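Amphiphysin (Drosophila melanogaster, PDB 1URU) probably senses and binds curved membranes during endocytosis through its dimeric, coiled-coil BAR domain. Local coordinates at residues A[94-105]-A[221-232]. Sequence-based numbering, arbitrary orientation.
Sequences ALQAQTGASESL and ETAKIYSELEAI
Gln98 and Ile225 sit where helices 94-105 and 221-232 come near each other, with CA atoms 6.3 Å apart. The two segments run antiparallel at 165°, and their axes approach to 9.9 Å. This is coiled-coil packing in the three-helix BAR domain, between helix 92-156 and helix 172-239. No hydrogen bond crosses the contact; it is held by van der Waals packing, with the amide of Gln98 taking part. Ile225 is a knob in a hole made by Gln98, Ala101, Ser102 and Leu105. With CG1 anti to the carbonyl carbon (chi1 -70°), that branch reaches the other helix, where CD1 meets CB of Ala101 at 3.4 Å. The other branch, CG2, rests 3.7 Å from CG of Gln98. The Gln98 chain bends at chi2 (79°), and its amide lies against the CB and CG of Glu228, whose carboxylate leads away. Cutting Gln98 back to an alanine would probably leave CB and CG of Glu228 without their cover from this helix and strip part of the packing from CG2 of Ile225. Toward the other end, CD1 of Leu95 meets CD2 of Leu229 at 3.7 Å, the two side chains crossing at about a right angle. Leu229 also packs on Phe212 of the second subunit, so this layer reaches the dimer interface. Helix 35-84 packs against Thr99. Beyond Ile225, Leu105 spreads both methyls over Glu221, with CD1 and CD2 each 3.6 Å from its CB.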
loop_
_atom_site.group_PDB
_atom_site.type_symbol
_atom_site.label_atom_id
_atom_site.label_comp_id
_atom_site.label_asym_id
_atom_site.label_seq_id
_atom_site.Cartn_x
_atom_site.Cartn_y
_atom_site.Cartn_z
ATOM N N ALA A 94 -11.811 -13.560 19.512
ATOM C CA ALA A 94 -11.639 -12.106 19.504
ATOM C C ALA A 94 -10.698 -11.655 18.388
ATOM O O ALA A 94 -10.886 -10.591 17.841
ATOM C CB ALA A 94 -11.125 -11.620 20.844
ATOM N N LEU A 95 -9.695 -12.467 18.061
ATOM C CA LEU A 95 -8.727 -12.133 17.025
ATOM C C LEU A 95 -9.373 -12.274 15.676
ATOM O O LEU A 95 -9.287 -11.361 14.854
ATOM C CB LEU A 95 -7.521 -13.062 17.092
ATOM C CG LEU A 95 -6.436 -12.894 16.036
ATOM C CD1 LEU A 95 -5.507 -11.807 16.464
ATOM C CD2 LEU A 95 -5.681 -14.176 15.843
ATOM N N GLN A 96 -10.022 -13.414 15.444
ATOM C CA GLN A 96 -10.776 -13.617 14.219
ATOM C C GLN A 96 -11.657 -12.409 13.998
ATOM O O GLN A 96 -11.712 -11.887 12.896
ATOM C CB GLN A 96 -11.668 -14.840 14.306
ATOM C CG GLN A 96 -10.957 -16.154 14.457
ATOM C CD GLN A 96 -10.139 -16.539 13.237
ATOM O OE1 GLN A 96 -10.582 -16.358 12.100
ATOM N NE2 GLN A 96 -8.943 -17.077 13.472
ATOM N N ALA A 97 -12.311 -11.953 15.067
ATOM C CA ALA A 97 -13.348 -10.934 14.981
ATOM C C ALA A 97 -12.800 -9.569 14.605
ATOM O O ALA A 97 -13.328 -8.879 13.719
ATOM C CB ALA A 97 -14.092 -10.839 16.306
ATOM N N GLN A 98 -11.730 -9.188 15.287
ATOM C CA GLN A 98 -11.156 -7.866 15.132
ATOM C C GLN A 98 -10.415 -7.769 13.793
ATOM O O GLN A 98 -10.227 -6.697 13.234
ATOM C CB GLN A 98 -10.225 -7.586 16.296
ATOM C CG GLN A 98 -10.262 -6.153 16.752
ATOM C CD GLN A 98 -11.440 -5.818 17.617
ATOM O OE1 GLN A 98 -11.892 -6.637 18.400
ATOM N NE2 GLN A 98 -11.923 -4.587 17.502
ATOM N N THR A 99 -10.020 -8.923 13.290
ATOM C CA THR A 99 -9.461 -9.059 11.961
ATOM C C THR A 99 -10.500 -8.831 10.870
ATOM O O THR A 99 -10.229 -8.129 9.902
ATOM C CB THR A 99 -8.887 -10.465 11.849
ATOM O OG1 THR A 99 -7.612 -10.477 12.482
ATOM C CG2 THR A 99 -8.635 -10.899 10.396
ATOM N N GLY A 100 -11.672 -9.451 11.008
ATOM C CA GLY A 100 -12.755 -9.251 10.059
ATOM C C GLY A 100 -13.190 -7.787 10.034
ATOM O O GLY A 100 -13.415 -7.219 8.965
ATOM N N ALA A 101 -13.270 -7.168 11.207
ATOM C CA ALA A 101 -13.582 -5.753 11.314
ATOM C C ALA A 101 -12.655 -4.898 10.437
ATOM O O ALA A 101 -13.099 -3.929 9.804
ATOM C CB ALA A 101 -13.487 -5.312 12.778
ATOM N N SER A 102 -11.372 -5.272 10.423
ATOM C CA SER A 102 -10.346 -4.609 9.625
ATOM C C SER A 102 -10.554 -4.771 8.124
ATOM O O SER A 102 -10.377 -3.825 7.363
ATOM C CB SER A 102 -8.973 -5.157 10.001
ATOM O OG SER A 102 -7.955 -4.452 9.321
ATOM N N GLU A 103 -10.922 -5.972 7.692
ATOM C CA GLU A 103 -11.171 -6.221 6.275
ATOM C C GLU A 103 -12.194 -5.243 5.728
ATOM O O GLU A 103 -12.085 -4.805 4.590
ATOM C CB GLU A 103 -11.655 -7.660 6.033
ATOM C CG GLU A 103 -10.541 -8.705 6.006
ATOM C CD GLU A 103 -11.028 -10.089 5.578
ATOM O OE1 GLU A 103 -11.762 -10.197 4.572
ATOM O OE2 GLU A 103 -10.677 -11.084 6.249
ATOM N N SER A 104 -13.189 -4.919 6.548
ATOM C CA SER A 104 -14.291 -4.050 6.164
ATOM C C SER A 104 -13.924 -2.591 6.136
ATOM O O SER A 104 -14.371 -1.881 5.263
ATOM C CB SER A 104 -15.449 -4.242 7.125
ATOM O OG SER A 104 -15.980 -5.540 6.952
ATOM N N LEU A 105 -13.126 -2.130 7.098
ATOM C CA LEU A 105 -12.660 -0.743 7.082
ATOM C C LEU A 105 -11.822 -0.512 5.835
ATOM O O LEU A 105 -11.962 0.512 5.168
ATOM C CB LEU A 105 -11.815 -0.417 8.293
ATOM C CG LEU A 105 -12.533 -0.445 9.628
ATOM C CD1 LEU A 105 -11.518 -0.328 10.751
ATOM C CD2 LEU A 105 -13.539 0.672 9.729
ATOM N N GLU A 221 -10.511 4.467 12.914
ATOM C CA GLU A 221 -11.167 3.198 13.222
ATOM C C GLU A 221 -10.144 2.075 13.211
ATOM O O GLU A 221 -10.065 1.328 14.164
ATOM C CB GLU A 221 -12.321 2.893 12.256
ATOM C CG GLU A 221 -13.524 3.832 12.332
ATOM C CD GLU A 221 -13.983 4.124 13.743
ATOM O OE1 GLU A 221 -14.065 3.188 14.568
ATOM O OE2 GLU A 221 -14.237 5.316 14.025
ATOM N N THR A 222 -9.341 1.975 12.158
ATOM C CA THR A 222 -8.258 0.993 12.129
ATOM C C THR A 222 -7.376 1.122 13.371
ATOM O O THR A 222 -6.826 0.139 13.822
ATOM C CB THR A 222 -7.372 1.129 10.850
ATOM O OG1 THR A 222 -8.124 0.891 9.665
ATOM C CG2 THR A 222 -6.369 0.028 10.783
ATOM N N ALA A 223 -7.234 2.319 13.935
ATOM C CA ALA A 223 -6.417 2.467 15.149
ATOM C C ALA A 223 -7.067 1.783 16.359
ATOM O O ALA A 223 -6.424 1.020 17.091
ATOM C CB ALA A 223 -6.137 3.919 15.445
ATOM N N LYS A 224 -8.350 2.074 16.556
ATOM C CA LYS A 224 -9.175 1.406 17.564
ATOM C C LYS A 224 -9.084 -0.122 17.472
ATOM O O LYS A 224 -9.141 -0.790 18.482
ATOM C CB LYS A 224 -10.649 1.834 17.445
ATOM C CG LYS A 224 -10.953 3.260 17.906
ATOM C CD LYS A 224 -12.466 3.553 17.858
ATOM C CE LYS A 224 -12.744 5.063 17.731
ATOM N NZ LYS A 224 -14.128 5.348 17.212
ATOM N N ILE A 225 -8.953 -0.664 16.269
ATOM C CA ILE A 225 -8.892 -2.107 16.074
ATOM C C ILE A 225 -7.573 -2.658 16.556
ATOM O O ILE A 225 -7.522 -3.697 17.220
ATOM C CB ILE A 225 -8.994 -2.430 14.601
ATOM C CG1 ILE A 225 -10.403 -2.143 14.109
ATOM C CG2 ILE A 225 -8.510 -3.885 14.335
ATOM C CD1 ILE A 225 -10.910 -3.123 13.059
ATOM N N TYR A 226 -6.505 -1.970 16.169
ATOM C CA TYR A 226 -5.161 -2.400 16.506
ATOM C C TYR A 226 -4.877 -2.284 18.005
ATOM O O TYR A 226 -4.090 -3.075 18.492
ATOM C CB TYR A 226 -4.081 -1.703 15.637
ATOM C CG TYR A 226 -3.836 -2.413 14.306
ATOM C CD1 TYR A 226 -4.050 -1.781 13.074
ATOM C CD2 TYR A 226 -3.423 -3.723 14.283
ATOM C CE1 TYR A 226 -3.833 -2.462 11.859
ATOM C CE2 TYR A 226 -3.207 -4.396 13.105
ATOM C CZ TYR A 226 -3.405 -3.774 11.898
ATOM O OH TYR A 226 -3.170 -4.509 10.776
ATOM N N SER A 227 -5.509 -1.369 18.753
ATOM C CA SER A 227 -5.283 -1.371 20.210
ATOM C C SER A 227 -6.122 -2.446 20.861
ATOM O O SER A 227 -5.760 -2.963 21.909
ATOM C CB SER A 227 -5.509 -0.015 20.889
ATOM O OG SER A 227 -6.793 0.483 20.680
ATOM N N GLU A 228 -7.245 -2.793 20.252
ATOM C CA GLU A 228 -7.966 -3.975 20.696
ATOM C C GLU A 228 -7.064 -5.208 20.533
ATOM O O GLU A 228 -6.992 -6.049 21.421
ATOM C CB GLU A 228 -9.291 -4.139 19.928
ATOM C CG GLU A 228 -10.475 -4.628 20.760
ATOM C CD GLU A 228 -10.679 -3.822 22.043
ATOM O OE1 GLU A 228 -9.894 -4.027 23.006
ATOM O OE2 GLU A 228 -11.620 -2.993 22.100
ATOM N N LEU A 229 -6.362 -5.290 19.404
ATOM C CA LEU A 229 -5.496 -6.419 19.085
ATOM C C LEU A 229 -4.289 -6.447 20.026
ATOM O O LEU A 229 -3.874 -7.499 20.521
ATOM C CB LEU A 229 -5.018 -6.313 17.628
ATOM C CG LEU A 229 -5.994 -6.724 16.525
ATOM C CD1 LEU A 229 -5.428 -6.370 15.179
ATOM C CD2 LEU A 229 -6.288 -8.200 16.587
ATOM N N GLU A 230 -3.745 -5.273 20.280
ATOM C CA GLU A 230 -2.708 -5.121 21.274
ATOM C C GLU A 230 -3.147 -5.690 22.617
ATOM O O GLU A 230 -2.386 -6.413 23.242
ATOM C CB GLU A 230 -2.368 -3.648 21.454
ATOM C CG GLU A 230 -0.895 -3.338 21.321
ATOM C CD GLU A 230 -0.615 -1.851 21.344
ATOM O OE1 GLU A 230 -1.519 -1.018 21.043
ATOM O OE2 GLU A 230 0.543 -1.530 21.678
ATOM N N ALA A 231 -4.373 -5.374 23.044
ATOM C CA ALA A 231 -4.869 -5.740 24.377
ATOM C C ALA A 231 -5.020 -7.232 24.471
ATOM O O ALA A 231 -4.459 -7.857 25.347
ATOM C CB ALA A 231 -6.186 -5.059 24.683
ATOM N N ILE A 232 -5.764 -7.812 23.548
ATOM C CA ILE A 232 -5.858 -9.267 23.424
ATOM C C ILE A 232 -4.515 -9.979 23.587
ATOM O O ILE A 232 -4.413 -10.967 24.304
ATOM C CB ILE A 232 -6.481 -9.615 22.049
ATOM C CG1 ILE A 232 -7.971 -9.226 22.037
ATOM C CG2 ILE A 232 -6.248 -11.087 21.715
ATOM C CD1 ILE A 232 -8.580 -9.089 20.659
#